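RING finger protein unkempt homolog (Mus musculus, PDB 5ELH) binds specific mRNA sequences through clustered CCCH zinc fingers and represses translation, shaping the early morphology of cortical neurons. Local coordinates at residues Y7-R12 with R42-R47; G51-S56 with V131-E136; E88-L93 with C118-G123. All blocks are in the same frame, centred on the assembly; numbering follows the deposited sequence.

The three contacts tie the clustered CCCH zinc fingers into one compact body that has little helix and no strands. Contact 1 joins helix 3-10 to the loop 42-47, contact 2 the loop 51-56 to the start of helix 134-142, and contact 3 the end of helix 87-90 to a zinc-binding loop. Contact 1 closes first along the chain; contact 3 falls within the span bridged by contact 2. Their centres lie about 15 Å (1 and 2), 11 Å (1 and 3) and 17 Å (2 and 3) apart. An R43-E88 salt bridge and hydrogen bonds (R43-Y55, S45-L93, Y55-H92, V131-L93) link them, probably holding the fingers in a fixed relation for RNA binding.

Contact 1: Y7-R12 with R42-R47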
loop_
_atom_site.group_PDB
_atom_site.type_symbol
_atom_site.label_atom_id
_atom_site.label_comp_id
_atom_site.label_asym_id
_atom_site.label_seq_id
_atom_site.Cartn_x
_atom_site.Cartn_y
_atom_site.Cartn_z
ATOM N N TYR A 7 -2.011 -6.589 -5.066
ATOM C CA TYR A 7 -1.921 -6.556 -6.526
ATOM C C TYR A 7 -2.901 -5.559 -7.136
ATOM O O TYR A 7 -2.526 -4.739 -7.983
ATOM C CB TYR A 7 -2.127 -7.949 -7.122
ATOM C CG TYR A 7 -0.839 -8.729 -7.210
ATOM C CD1 TYR A 7 -0.369 -9.449 -6.128
ATOM C CD2 TYR A 7 -0.066 -8.707 -8.369
ATOM C CE1 TYR A 7 0.819 -10.148 -6.198
ATOM C CE2 TYR A 7 1.133 -9.406 -8.444
ATOM C CZ TYR A 7 1.567 -10.119 -7.358
ATOM O OH TYR A 7 2.755 -10.818 -7.430
ATOM N N LEU A 8 -4.154 -5.620 -6.700
ATOM C CA LEU A 8 -5.183 -4.723 -7.229
ATOM C C LEU A 8 -4.818 -3.248 -7.065
ATOM O O LEU A 8 -4.969 -2.447 -7.993
ATOM C CB LEU A 8 -6.513 -4.991 -6.538
ATOM C CG LEU A 8 -7.188 -6.287 -6.968
ATOM C CD1 LEU A 8 -8.241 -6.682 -5.961
ATOM C CD2 LEU A 8 -7.783 -6.125 -8.355
ATOM N N LYS A 9 -4.339 -2.899 -5.878
ATOM C CA LYS A 9 -4.066 -1.512 -5.533
ATOM C C LYS A 9 -2.707 -1.036 -6.041
ATOM O O LYS A 9 -2.561 0.116 -6.447
ATOM C CB LYS A 9 -4.123 -1.355 -4.012
ATOM C CG LYS A 9 -3.769 0.035 -3.486
ATOM C CD LYS A 9 -3.645 0.025 -1.965
ATOM C CE LYS A 9 -3.527 1.426 -1.393
ATOM N NZ LYS A 9 -4.539 1.659 -0.323
ATOM N N GLU A 10 -1.718 -1.919 -6.025
ATOM C CA GLU A 10 -0.327 -1.482 -6.138
ATOM C C GLU A 10 0.430 -1.953 -7.378
ATOM O O GLU A 10 1.348 -1.257 -7.821
ATOM C CB GLU A 10 0.449 -1.899 -4.882
ATOM C CG GLU A 10 -0.307 -1.641 -3.583
ATOM C CD GLU A 10 0.574 -1.087 -2.477
ATOM O OE1 GLU A 10 1.706 -1.590 -2.292
ATOM O OE2 GLU A 10 0.128 -0.137 -1.794
ATOM N N PHE A 11 0.075 -3.113 -7.933
ATOM C CA PHE A 11 0.877 -3.700 -9.014
ATOM C C PHE A 11 1.116 -2.737 -10.177
ATOM O O PHE A 11 0.180 -2.268 -10.826
ATOM C CB PHE A 11 0.279 -5.006 -9.537
ATOM C CG PHE A 11 1.208 -5.775 -10.451
ATOM C CD1 PHE A 11 2.395 -6.303 -9.972
ATOM C CD2 PHE A 11 0.889 -5.965 -11.788
ATOM C CE1 PHE A 11 3.247 -7.012 -10.810
ATOM C CE2 PHE A 11 1.730 -6.670 -12.628
ATOM C CZ PHE A 11 2.913 -7.191 -12.144
ATOM N N ARG A 12 2.392 -2.431 -10.395
ATOM C CA ARG A 12 2.847 -1.612 -11.518
ATOM C C ARG A 12 2.209 -0.231 -11.553
ATOM O O ARG A 12 2.060 0.360 -12.625
ATOM C CB ARG A 12 2.578 -2.333 -12.836
ATOM C CG ARG A 12 3.273 -3.663 -12.951
ATOM C CD ARG A 12 4.688 -3.526 -13.440
ATOM N NE ARG A 12 5.306 -4.834 -13.599
ATOM C CZ ARG A 12 5.026 -5.682 -14.583
ATOM N NH1 ARG A 12 4.129 -5.378 -15.520
ATOM N NH2 ARG A 12 5.645 -6.843 -14.627
ATOM N N ARG A 42 0.305 0.981 -14.862
ATOM C CA ARG A 42 -1.151 0.870 -14.861
ATOM C C ARG A 42 -1.773 1.796 -13.818
ATOM O O ARG A 42 -1.198 2.042 -12.752
ATOM C CB ARG A 42 -1.606 -0.580 -14.643
ATOM C CG ARG A 42 -1.155 -1.197 -13.348
ATOM C CD ARG A 42 -1.877 -2.519 -13.110
ATOM N NE ARG A 42 -3.221 -2.333 -12.572
ATOM C CZ ARG A 42 -3.539 -2.391 -11.280
ATOM N NH1 ARG A 42 -2.613 -2.621 -10.353
ATOM N NH2 ARG A 42 -4.799 -2.231 -10.912
ATOM N N ARG A 43 -2.936 2.348 -14.161
ATOM C CA ARG A 43 -3.780 3.035 -13.200
ATOM C C ARG A 43 -4.588 2.014 -12.407
ATOM O O ARG A 43 -5.152 1.089 -12.978
ATOM C CB ARG A 43 -4.780 3.937 -13.921
ATOM C CG ARG A 43 -4.169 4.997 -14.815
ATOM C CD ARG A 43 -5.250 5.634 -15.656
ATOM N NE ARG A 43 -5.782 4.719 -16.662
ATOM C CZ ARG A 43 -6.928 4.894 -17.313
ATOM N NH1 ARG A 43 -7.686 5.963 -17.073
ATOM N NH2 ARG A 43 -7.320 4.004 -18.211
ATOM N N ARG A 44 -4.645 2.200 -11.094
ATOM C CA ARG A 44 -5.504 1.400 -10.234
ATOM C C ARG A 44 -6.948 1.560 -10.697
ATOM O O ARG A 44 -7.389 2.684 -10.927
ATOM C CB ARG A 44 -5.370 1.889 -8.793
ATOM C CG ARG A 44 -6.129 1.057 -7.788
ATOM C CD ARG A 44 -6.082 1.657 -6.385
ATOM N NE ARG A 44 -6.818 0.812 -5.439
ATOM C CZ ARG A 44 -7.027 1.103 -4.158
ATOM N NH1 ARG A 44 -6.560 2.233 -3.645
ATOM N NH2 ARG A 44 -7.708 0.257 -3.389
ATOM N N SER A 45 -7.668 0.451 -10.876
ATOM C CA SER A 45 -9.101 0.538 -11.174
ATOM C C SER A 45 -9.835 0.805 -9.868
ATOM O O SER A 45 -9.380 0.393 -8.803
ATOM C CB SER A 45 -9.638 -0.722 -11.876
ATOM O OG SER A 45 -9.723 -1.850 -11.009
ATOM N N ILE A 46 -10.969 1.502 -9.962
ATOM C CA ILE A 46 -11.669 2.041 -8.803
ATOM C C ILE A 46 -13.167 1.973 -9.060
ATOM O O ILE A 46 -13.629 2.410 -10.113
ATOM C CB ILE A 46 -11.368 3.558 -8.605
ATOM C CG1 ILE A 46 -9.864 3.862 -8.621
ATOM C CG2 ILE A 46 -12.008 4.077 -7.323
ATOM C CD1 ILE A 46 -9.114 3.395 -7.409
ATOM N N ARG A 47 -13.919 1.430 -8.112
ATOM C CA ARG A 47 -15.382 1.500 -8.170
ATOM C C ARG A 47 -15.814 2.758 -7.449
ATOM O O ARG A 47 -15.623 2.889 -6.239
ATOM C CB ARG A 47 -16.029 0.267 -7.525
ATOM C CG ARG A 47 -17.567 0.303 -7.520
ATOM C CD ARG A 47 -18.179 -0.859 -6.740
ATOM N NE ARG A 47 -19.634 -0.716 -6.593
ATOM C CZ ARG A 47 -20.239 -0.048 -5.609
ATOM N NH1 ARG A 47 -19.528 0.560 -4.664
ATOM N NH2 ARG A 47 -21.568 0.021 -5.567
HETATM O O HOH W 1 -7.410 -2.674 -10.061
HETATM O O HOH W 2 -8.302 -1.676 -7.274
#
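The L8 carbonyl oxygen accepts from both terminal nitrogens of R42: NH2 donates to L8 O at 2.9 Å, nearly straight (163°), and NH1 only weakly. This is an arginine set against the C-terminal end of helix 3-10, in the first CCCH zinc finger region: R42 comes from the loop 42-47 and gathers the carbonyls that face it there. Its NH1 bonds to F11 O at 2.9 Å, lying in the carbonyl plane on a lone pair, and reaches Y7 O only through a weak bond. L8 O and F11 O both sit at the edge of the guanidinium, near its plane, so the two strong bonds fix the rotation of the group. The R42 side chain gets there through a bend at chi3 (-80°), which turns the guanidinium toward the helix, while its CG and CD pass close to F11 O. The positive charge at this helix end would probably be favourable to the helix dipole. Next to the side chain, the backbone N of R42 donates to R12 O at 2.9 Å, holding the chain just beyond the helix.

A water 2.6 Å from S45 OG is hydrogen-bonded to it and can also donate to L8 O. Farther along the loop, K9 lays its CG over the centre of one face of the R44 guanidinium, 3.5 Å from R44 CZ, the two chains running at a slant to each other. The extended chain of R44 runs past the helix backbone to reach this position. The like-charged ends stay close, but K9 NZ is hydrogen-bonded to Y5 OH. Between R42 and R44, the R43 side chain forms a salt bridge with E88 of helix 87-90. At the other end of the contact, R12 CB packs against R42 CG at 3.9 Å.

Contact 2: G51-S56 with V131-E136; sequences GTFNYS and VYDIRE
With CG anti to the backbone N (chi1 -175°), the D133 side chain swings its carboxylate toward the loop 51-56, and F53, whose chi1 of -76° puts CG beside its own backbone N, brings its ring alongside the segment 131-136, with CD2 against D133 CB. D133 OD2 then accepts from F53 N at 3.1 Å, met from above the carboxylate plane, while R135 NH2 reaches the same oxygen from the opposite face. R135 grips the carboxylate side-on, NE to OD1 and NH2 to OD2, in a salt bridge; with F53 N on OD2 and the R135 backbone N on OD1, each oxygen has two donors, which holds the group against rotation. The R135 backbone N meets D133 OD1 at 2.7 Å on the anti lone pair. D133 is thus the N-cap of helix 134-142, and the same carboxylate that caps the helix fastens it to the loop leading into the second zinc finger.

At the first turn of this helix, I134 N donates to G51 O at 2.9 Å and almost straight (166°), although from above the carbonyl plane. A water bridges G51 O and Y132 O, donating to both. I134 CG2 packs on G51, 3.7 Å from G51 C.

The F53 ring meets V131 O at its edge, with CZ 3.3 Å from that oxygen, and CZ packs on V131 CG1 at 3.8 Å; H92 adds an edge-to-face contact to the ring. T52 CG2 lies over one face of the R135 guanidinium, and T52 CB is 3.7 Å from R135 NH2.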
loop_
_atom_site.group_PDB
_atom_site.type_symbol
_atom_site.label_atom_id
_atom_site.label_comp_id
_atom_site.label_asym_id
_atom_site.label_seq_id
_atom_site.Cartn_x
_atom_site.Cartn_y
_atom_site.Cartn_z
ATOM N N GLY A 51 -21.291 3.320 -8.236
ATOM C CA GLY A 51 -21.292 1.978 -8.785
ATOM C C GLY A 51 -20.584 1.823 -10.123
ATOM O O GLY A 51 -20.445 0.702 -10.620
ATOM N N THR A 52 -20.137 2.932 -10.712
ATOM C CA THR A 52 -19.435 2.882 -11.992
ATOM C C THR A 52 -17.928 2.827 -11.738
ATOM O O THR A 52 -17.461 3.289 -10.707
ATOM C CB THR A 52 -19.758 4.110 -12.879
ATOM O OG1 THR A 52 -19.258 5.298 -12.256
ATOM C CG2 THR A 52 -21.272 4.239 -13.094
ATOM N N PHE A 53 -17.186 2.221 -12.653
ATOM C CA PHE A 53 -15.723 2.166 -12.556
ATOM C C PHE A 53 -15.112 3.460 -13.063
ATOM O O PHE A 53 -15.688 4.117 -13.928
ATOM C CB PHE A 53 -15.161 1.047 -13.420
ATOM C CG PHE A 53 -15.330 -0.324 -12.836
ATOM C CD1 PHE A 53 -14.934 -0.597 -11.541
ATOM C CD2 PHE A 53 -15.875 -1.339 -13.595
ATOM C CE1 PHE A 53 -15.078 -1.861 -11.015
ATOM C CE2 PHE A 53 -16.032 -2.601 -13.072
ATOM C CZ PHE A 53 -15.637 -2.862 -11.778
ATOM N N ASN A 54 -13.922 3.804 -12.571
ATOM C CA ASN A 54 -13.232 4.989 -13.071
ATOM C C ASN A 54 -12.913 4.831 -14.556
ATOM O O ASN A 54 -13.064 5.772 -15.329
ATOM C CB ASN A 54 -11.987 5.324 -12.248
ATOM C CG ASN A 54 -10.998 4.187 -12.195
ATOM O OD1 ASN A 54 -11.363 3.018 -12.353
ATOM N ND2 ASN A 54 -9.735 4.520 -11.955
ATOM N N TYR A 55 -12.521 3.630 -14.960
ATOM C CA TYR A 55 -12.384 3.314 -16.372
ATOM C C TYR A 55 -12.849 1.897 -16.689
ATOM O O TYR A 55 -12.793 1.003 -15.839
ATOM C CB TYR A 55 -10.943 3.526 -16.852
ATOM C CG TYR A 55 -9.887 2.619 -16.229
ATOM C CD1 TYR A 55 -9.610 1.381 -16.765
ATOM C CD2 TYR A 55 -9.141 3.038 -15.131
ATOM C CE1 TYR A 55 -8.632 0.566 -16.216
ATOM C CE2 TYR A 55 -8.171 2.235 -14.570
ATOM C CZ TYR A 55 -7.919 0.993 -15.118
ATOM O OH TYR A 55 -6.951 0.174 -14.567
ATOM N N SER A 56 -13.287 1.712 -17.930
ATOM C CA SER A 56 -13.860 0.457 -18.395
ATOM C C SER A 56 -12.856 -0.685 -18.409
ATOM O O SER A 56 -11.687 -0.488 -18.736
ATOM C CB SER A 56 -14.405 0.648 -19.809
ATOM O OG SER A 56 -14.727 -0.592 -20.404
ATOM N N VAL A 131 -15.856 -7.847 -9.403
ATOM C CA VAL A 131 -16.601 -6.641 -9.041
ATOM C C VAL A 131 -17.175 -6.123 -10.353
ATOM O O VAL A 131 -16.451 -5.991 -11.331
ATOM C CB VAL A 131 -15.693 -5.563 -8.418
ATOM C CG1 VAL A 131 -16.413 -4.204 -8.328
ATOM C CG2 VAL A 131 -15.212 -6.000 -7.046
ATOM N N TYR A 132 -18.472 -5.836 -10.373
ATOM C CA TYR A 132 -19.139 -5.433 -11.595
ATOM C C TYR A 132 -19.532 -3.959 -11.529
ATOM O O TYR A 132 -19.931 -3.464 -10.472
ATOM C CB TYR A 132 -20.411 -6.257 -11.787
ATOM C CG TYR A 132 -20.213 -7.740 -12.047
ATOM C CD1 TYR A 132 -19.909 -8.206 -13.317
ATOM C CD2 TYR A 132 -20.382 -8.673 -11.035
ATOM C CE1 TYR A 132 -19.757 -9.561 -13.571
ATOM C CE2 TYR A 132 -20.235 -10.036 -11.279
ATOM C CZ TYR A 132 -19.927 -10.470 -12.550
ATOM O OH TYR A 132 -19.770 -11.816 -12.807
ATOM N N ASP A 133 -19.418 -3.279 -12.665
ATOM C CA ASP A 133 -19.996 -1.940 -12.860
ATOM C C ASP A 133 -21.529 -2.052 -12.762
ATOM O O ASP A 133 -22.121 -2.991 -13.303
ATOM C CB ASP A 133 -19.582 -1.421 -14.239
ATOM C CG ASP A 133 -20.016 0.013 -14.496
ATOM O OD1 ASP A 133 -21.235 0.257 -14.617
ATOM O OD2 ASP A 133 -19.138 0.893 -14.617
ATOM N N ILE A 134 -22.163 -1.113 -12.063
ATOM C CA ILE A 134 -23.615 -1.137 -11.886
ATOM C C ILE A 134 -24.332 -1.293 -13.236
ATOM O O ILE A 134 -25.384 -1.942 -13.317
ATOM C CB ILE A 134 -24.135 0.117 -11.117
ATOM C CG1 ILE A 134 -25.650 0.030 -10.854
ATOM C CG2 ILE A 134 -23.806 1.385 -11.879
ATOM C CD1 ILE A 134 -26.057 -1.081 -9.912
ATOM N N ARG A 135 -23.749 -0.740 -14.298
ATOM C CA ARG A 135 -24.308 -0.918 -15.634
ATOM C C ARG A 135 -24.326 -2.380 -16.056
ATOM O O ARG A 135 -25.336 -2.862 -16.572
ATOM C CB ARG A 135 -23.549 -0.093 -16.663
ATOM C CG ARG A 135 -23.922 1.366 -16.621
ATOM C CD ARG A 135 -22.938 2.214 -17.378
ATOM N NE ARG A 135 -21.627 2.223 -16.736
ATOM C CZ ARG A 135 -20.645 3.043 -17.080
ATOM N NH1 ARG A 135 -20.829 3.906 -18.068
ATOM N NH2 ARG A 135 -19.490 2.995 -16.438
ATOM N N GLU A 136 -23.228 -3.092 -15.833
ATOM C CA GLU A 136 -23.178 -4.489 -16.250
ATOM C C GLU A 136 -24.146 -5.322 -15.413
ATOM O O GLU A 136 -24.776 -6.256 -15.922
ATOM C CB GLU A 136 -21.763 -5.057 -16.177
ATOM C CG GLU A 136 -21.663 -6.402 -16.881
ATOM C CD GLU A 136 -20.265 -6.993 -16.865
ATOM O OE1 GLU A 136 -19.328 -6.305 -16.400
ATOM O OE2 GLU A 136 -20.115 -8.158 -17.308
HETATM O O HOH W 3 -20.782 -1.582 -8.905
#

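Contact 3: E88-L93 with C118-G123. With ZN (zinc ion), chain F.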
loop_
_atom_site.group_PDB
_atom_site.type_symbol
_atom_site.label_atom_id
_atom_site.label_comp_id
_atom_site.label_asym_id
_atom_site.label_seq_id
_atom_site.Cartn_x
_atom_site.Cartn_y
_atom_site.Cartn_z
ATOM N N GLU A 88 -3.732 -3.153 -17.330
ATOM C CA GLU A 88 -4.882 -2.453 -16.767
ATOM C C GLU A 88 -6.101 -3.376 -16.752
ATOM O O GLU A 88 -6.881 -3.366 -15.805
ATOM C CB GLU A 88 -5.185 -1.131 -17.495
ATOM C CG GLU A 88 -4.259 -0.001 -17.057
ATOM C CD GLU A 88 -4.795 1.392 -17.385
ATOM O OE1 GLU A 88 -5.812 1.512 -18.111
ATOM O OE2 GLU A 88 -4.198 2.367 -16.887
ATOM N N ARG A 89 -6.257 -4.184 -17.794
ATOM C CA ARG A 89 -7.385 -5.110 -17.865
ATOM C C ARG A 89 -7.177 -6.291 -16.924
ATOM O O ARG A 89 -8.079 -6.686 -16.194
ATOM C CB ARG A 89 -7.555 -5.613 -19.300
ATOM C CG ARG A 89 -8.579 -6.717 -19.451
ATOM C CD ARG A 89 -9.743 -6.364 -20.331
ATOM N NE ARG A 89 -9.732 -7.154 -21.548
ATOM C CZ ARG A 89 -10.810 -7.646 -22.149
ATOM N NH1 ARG A 89 -12.023 -7.423 -21.668
ATOM N NH2 ARG A 89 -10.666 -8.375 -23.246
ATOM N N ARG A 90 -5.974 -6.845 -16.943
ATOM C CA ARG A 90 -5.689 -8.068 -16.209
ATOM C C ARG A 90 -5.730 -7.885 -14.690
ATOM O O ARG A 90 -6.009 -8.832 -13.956
ATOM C CB ARG A 90 -4.334 -8.623 -16.659
ATOM C CG ARG A 90 -4.392 -9.327 -18.014
ATOM C CD ARG A 90 -3.011 -9.631 -18.597
ATOM N NE ARG A 90 -2.110 -10.295 -17.653
ATOM C CZ ARG A 90 -2.001 -11.614 -17.500
ATOM N NH1 ARG A 90 -2.752 -12.445 -18.218
ATOM N NH2 ARG A 90 -1.142 -12.109 -16.614
ATOM N N TYR A 91 -5.447 -6.675 -14.220
ATOM C CA TYR A 91 -5.441 -6.388 -12.787
ATOM C C TYR A 91 -6.619 -5.501 -12.392
ATOM O O TYR A 91 -6.641 -4.908 -11.313
ATOM C CB TYR A 91 -4.095 -5.797 -12.366
ATOM C CG TYR A 91 -2.996 -6.810 -12.597
ATOM C CD1 TYR A 91 -2.337 -6.876 -13.817
ATOM C CD2 TYR A 91 -2.676 -7.749 -11.628
ATOM C CE1 TYR A 91 -1.363 -7.809 -14.052
ATOM C CE2 TYR A 91 -1.706 -8.686 -11.852
ATOM C CZ TYR A 91 -1.049 -8.719 -13.070
ATOM O OH TYR A 91 -0.071 -9.657 -13.317
ATOM N N HIS A 92 -7.610 -5.458 -13.268
ATOM C CA HIS A 92 -8.847 -4.719 -13.018
ATOM C C HIS A 92 -9.710 -5.459 -11.996
ATOM O O HIS A 92 -9.704 -6.703 -11.934
ATOM C CB HIS A 92 -9.618 -4.564 -14.331
ATOM C CG HIS A 92 -10.574 -3.410 -14.357
ATOM N ND1 HIS A 92 -11.745 -3.390 -13.628
ATOM C CD2 HIS A 92 -10.546 -2.251 -15.055
ATOM C CE1 HIS A 92 -12.383 -2.254 -13.856
ATOM N NE2 HIS A 92 -11.684 -1.553 -14.729
ATOM N N LEU A 93 -10.437 -4.688 -11.193
ATOM C CA LEU A 93 -11.384 -5.230 -10.208
ATOM C C LEU A 93 -12.379 -6.213 -10.826
ATOM O O LEU A 93 -12.793 -7.178 -10.191
ATOM C CB LEU A 93 -12.141 -4.086 -9.522
ATOM C CG LEU A 93 -11.336 -3.318 -8.470
ATOM C CD1 LEU A 93 -11.973 -1.964 -8.170
ATOM C CD2 LEU A 93 -11.190 -4.148 -7.203
ATOM N N CYS A 118 1.069 -13.791 -12.165
ATOM C CA CYS A 118 -0.014 -14.206 -13.048
ATOM C C CYS A 118 -1.365 -13.670 -12.570
ATOM O O CYS A 118 -1.665 -13.691 -11.380
ATOM C CB CYS A 118 -0.079 -15.722 -13.152
ATOM S SG CYS A 118 -1.402 -16.256 -14.250
ATOM N N ALA A 119 -2.163 -13.184 -13.514
ATOM C CA ALA A 119 -3.423 -12.517 -13.201
ATOM C C ALA A 119 -4.615 -13.475 -13.200
ATOM O O ALA A 119 -5.741 -13.069 -12.920
ATOM C CB ALA A 119 -3.668 -11.356 -14.182
ATOM N N PHE A 120 -4.364 -14.743 -13.511
ATOM C CA PHE A 120 -5.406 -15.763 -13.425
ATOM C C PHE A 120 -5.206 -16.564 -12.146
ATOM O O PHE A 120 -4.109 -16.581 -11.577
ATOM C CB PHE A 120 -5.374 -16.686 -14.648
ATOM C CG PHE A 120 -5.913 -16.052 -15.905
ATOM C CD1 PHE A 120 -5.119 -15.212 -16.671
ATOM C CD2 PHE A 120 -7.212 -16.299 -16.321
ATOM C CE1 PHE A 120 -5.606 -14.635 -17.825
ATOM C CE2 PHE A 120 -7.708 -15.719 -17.474
ATOM C CZ PHE A 120 -6.902 -14.887 -18.226
ATOM N N ALA A 121 -6.269 -17.227 -11.696
ATOM C CA ALA A 121 -6.204 -18.040 -10.486
ATOM C C ALA A 121 -5.631 -19.415 -10.772
ATOM O O ALA A 121 -5.996 -20.069 -11.748
ATOM C CB ALA A 121 -7.574 -18.173 -9.868
ATOM N N HIS A 122 -4.719 -19.844 -9.912
ATOM C CA HIS A 122 -4.204 -21.200 -9.956
ATOM C C HIS A 122 -4.772 -21.937 -8.763
ATOM O O HIS A 122 -4.269 -21.814 -7.648
ATOM C CB HIS A 122 -2.677 -21.187 -9.956
ATOM C CG HIS A 122 -2.095 -20.604 -11.205
ATOM N ND1 HIS A 122 -1.556 -21.381 -12.208
ATOM C CD2 HIS A 122 -2.007 -19.322 -11.634
ATOM C CE1 HIS A 122 -1.141 -20.601 -13.190
ATOM N NE2 HIS A 122 -1.411 -19.348 -12.871
ATOM N N GLY A 123 -5.849 -22.678 -9.013
ATOM C CA GLY A 123 -6.598 -23.349 -7.968
ATOM C C GLY A 123 -7.854 -22.566 -7.613
ATOM O O GLY A 123 -7.821 -21.336 -7.591
HETATM ZN ZN ZN F . -0.991 -18.526 -14.715
#
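The third CCCH zinc finger brings one of its metal-binding loops, 118-123, against the end of helix 87-90. C118 SG, at 2.4 Å, and H122 NE2, at 2.1 Å, bind the zinc ion, and C101 and C111 complete the site. Between these two ligands, A119 points its methyl toward the helix end, and the F120 ring comes up beside it. A119 makes most of the contact. Its methyl group touches two flat groups set at roughly a right angle about it: it lies over the Y91 ring, a CH-pi contact with CB 4.2 Å from the ring centroid and 22° off the normal, and also meets one face of the R90 guanidinium, offset toward the rim, with R90 NH2 3.6 Å from A119 CB. R90 reaches this place because its chain bends at chi3 (50°), which folds the guanidinium back over the alanine.

F120 borders the same arginine. R90 NH1 approaches the edge of its ring, 3.6 Å from F120 CE1, and the side chains cross at about a right angle with their planes 52° apart. This is an edge approach, so it is not a cation-pi stack. The Y91 hydroxyl is taken up by H117 O, just before the loop, which helps hold the Y91 ring against A119. Within the loop, F120 N donates to C118 SG at 3.4 Å, a second-shell bond to a metal ligand.

The contact itself is made by dispersion and shape rather than by polar bonds: R90 NH2 and A119 N are both donors and lie side by side without pairing. The N-H of F120 probably eases the charge on the C118 thiolate; the residue that borders R90 thus also supplies a second-shell donor to the zinc site.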